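Local structure of protein TASOR (6TL1) at residues R37-V42 against A203-T208. The protein is a HUSH-complex component, represented here by its pseudo-PARP domain, that helps silence H3K9me3-rich loci through recruitment of SETDB1 and MORC2. Sequence-based numbering, arbitrary orientation.
Sequences RRACLV and AVVSFT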
loop_
_atom_site.group_PDB
_atom_site.type_symbol
_atom_site.label_atom_id
_atom_site.label_comp_id
_atom_site.label_asym_id
_atom_site.label_seq_id
_atom_site.Cartn_x
_atom_site.Cartn_y
_atom_site.Cartn_z
ATOM N N ARG A 37 -18.246 6.068 2.213
ATOM C CA ARG A 37 -19.591 5.808 2.687
ATOM C C ARG A 37 -19.698 4.553 3.527
ATOM O O ARG A 37 -20.694 4.395 4.237
ATOM C CB ARG A 37 -20.555 5.710 1.506
ATOM C CG ARG A 37 -20.429 6.885 0.529
ATOM C CD ARG A 37 -21.742 7.136 -0.166
ATOM N NE ARG A 37 -21.616 8.057 -1.288
ATOM C CZ ARG A 37 -22.653 8.501 -1.984
ATOM N NH1 ARG A 37 -23.871 8.088 -1.665
ATOM N NH2 ARG A 37 -22.476 9.333 -3.003
ATOM N N ARG A 38 -18.712 3.663 3.462
ATOM C CA ARG A 38 -18.679 2.548 4.393
ATOM C C ARG A 38 -17.230 2.162 4.627
ATOM O O ARG A 38 -16.348 2.462 3.817
ATOM C CB ARG A 38 -19.509 1.352 3.917
ATOM C CG ARG A 38 -19.133 0.765 2.590
ATOM C CD ARG A 38 -20.064 -0.396 2.278
ATOM N NE ARG A 38 -19.620 -1.164 1.121
ATOM C CZ ARG A 38 -20.064 -2.380 0.821
ATOM N NH1 ARG A 38 -20.960 -2.970 1.599
ATOM N NH2 ARG A 38 -19.608 -3.005 -0.256
ATOM N N ALA A 39 -16.993 1.515 5.765
ATOM C CA ALA A 39 -15.638 1.222 6.204
ATOM C C ALA A 39 -15.671 0.037 7.158
ATOM O O ALA A 39 -16.591 -0.084 7.978
ATOM C CB ALA A 39 -15.000 2.441 6.879
ATOM N N CYS A 40 -14.677 -0.841 7.034
ATOM C CA CYS A 40 -14.497 -1.967 7.941
ATOM C C CYS A 40 -13.059 -2.033 8.422
ATOM O O CYS A 40 -12.131 -1.759 7.657
ATOM C CB CYS A 40 -14.816 -3.307 7.259
ATOM S SG CYS A 40 -16.460 -3.477 6.591
ATOM N N LEU A 41 -12.869 -2.419 9.681
ATOM C CA LEU A 41 -11.540 -2.823 10.109
ATOM C C LEU A 41 -11.342 -4.294 9.768
ATOM O O LEU A 41 -12.297 -5.075 9.713
ATOM C CB LEU A 41 -11.326 -2.586 11.608
ATOM C CG LEU A 41 -11.166 -1.117 11.987
ATOM C CD1 LEU A 41 -11.345 -0.881 13.471
ATOM C CD2 LEU A 41 -9.803 -0.615 11.519
ATOM N N VAL A 42 -10.101 -4.661 9.482
ATOM C CA VAL A 42 -9.776 -6.031 9.127
ATOM C C VAL A 42 -9.098 -6.681 10.328
ATOM O O VAL A 42 -8.189 -6.100 10.935
ATOM C CB VAL A 42 -8.893 -6.087 7.870
ATOM C CG1 VAL A 42 -8.552 -7.528 7.531
ATOM C CG2 VAL A 42 -9.604 -5.409 6.697
ATOM N N ALA A 203 -7.706 -2.028 7.008
ATOM C CA ALA A 203 -9.065 -1.516 6.886
ATOM C C ALA A 203 -9.468 -1.517 5.421
ATOM O O ALA A 203 -8.622 -1.545 4.527
ATOM C CB ALA A 203 -9.188 -0.097 7.469
ATOM N N VAL A 204 -10.780 -1.480 5.190
ATOM C CA VAL A 204 -11.356 -1.375 3.853
ATOM C C VAL A 204 -12.417 -0.283 3.872
ATOM O O VAL A 204 -13.237 -0.224 4.796
ATOM C CB VAL A 204 -11.972 -2.705 3.380
ATOM C CG1 VAL A 204 -12.372 -2.612 1.920
ATOM C CG2 VAL A 204 -10.988 -3.856 3.598
ATOM N N VAL A 205 -12.392 0.580 2.861
ATOM C CA VAL A 205 -13.403 1.611 2.682
ATOM C C VAL A 205 -13.945 1.507 1.268
ATOM O O VAL A 205 -13.252 1.080 0.338
ATOM C CB VAL A 205 -12.838 3.024 2.914
ATOM C CG1 VAL A 205 -12.395 3.198 4.356
ATOM C CG2 VAL A 205 -11.692 3.288 1.942
ATOM N N SER A 206 -15.204 1.884 1.113
ATOM C CA SER A 206 -15.821 2.058 -0.189
ATOM C C SER A 206 -16.011 3.553 -0.414
ATOM O O SER A 206 -16.397 4.278 0.505
ATOM C CB SER A 206 -17.157 1.322 -0.263
ATOM O OG SER A 206 -16.958 -0.082 -0.286
ATOM N N PHE A 207 -15.723 4.027 -1.623
ATOM C CA PHE A 207 -15.841 5.446 -1.920
ATOM C C PHE A 207 -16.716 5.670 -3.145
ATOM O O PHE A 207 -16.890 4.791 -3.991
ATOM C CB PHE A 207 -14.467 6.108 -2.160
ATOM C CG PHE A 207 -13.785 5.687 -3.450
ATOM C CD1 PHE A 207 -14.112 6.279 -4.657
ATOM C CD2 PHE A 207 -12.786 4.731 -3.436
ATOM C CE1 PHE A 207 -13.484 5.894 -5.835
ATOM C CE2 PHE A 207 -12.149 4.350 -4.603
ATOM C CZ PHE A 207 -12.499 4.933 -5.805
ATOM N N THR A 208 -17.241 6.880 -3.245
ATOM C CA THR A 208 -17.697 7.400 -4.521
ATOM C C THR A 208 -16.875 8.642 -4.821
ATOM O O THR A 208 -16.395 9.317 -3.904
ATOM C CB THR A 208 -19.196 7.722 -4.539
ATOM O OG1 THR A 208 -19.527 8.596 -3.453
ATOM C CG2 THR A 208 -19.998 6.435 -4.424
#
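With chi1 at 58°, Arg38 sets its CG between its own backbone N and carbonyl carbon and then runs out extended, which lays the chain over Ser206: CG packs on Ser206 CB at 3.5 Å, and NE gives a nearly straight hydrogen bond to Ser206 OG (3.2 Å), close to the guanidinium plane. Ser206 OG is also hydrogen-bonded to Asp128 OD1 on strand 126-134, so one hydroxyl links three neighbouring strands. Arg37 instead has CG beside its backbone N, and its long chain crosses Thr208 at about a right angle. There NE meets Thr208 OG1 at 3.1 Å, tilted from the guanidinium plane and well bent at 136°, while NH2 adds a weak second bond to the same oxygen.

The two strands pair antiparallel. In the hydrogen-bonded pair Cys40–Val204 two backbone bonds are exchanged, the shorter from Cys40 N to Val204 O at 2.7 Å; in the hydrogen-bonded pair Arg38–Ser206, Arg38 O accepts from Ser206 N, and Arg37 N reaches Ser206 O. On the face opposite Arg38 lie the non-hydrogen-bonded pairs: Ala39 CB touches Val205 CG1 at 3.7 Å and Leu41 CD2 reaches Ala203 CB more loosely, at 4.1 Å. At the end of the pairing, Val42 CG2 meets Val204 CG2, also at 3.7 Å.

Strand 199-209 is central in a five-stranded antiparallel sheet of the pseudo-PARP domain, flanked by 34-42, with 4-6 beyond, and by 126-134. Helix 12-22 covers the Ala39, Ala203 and Val205 face through Phe14, Val17 and Leu21, whereas helix 82-88 packs against Val42 and Val204.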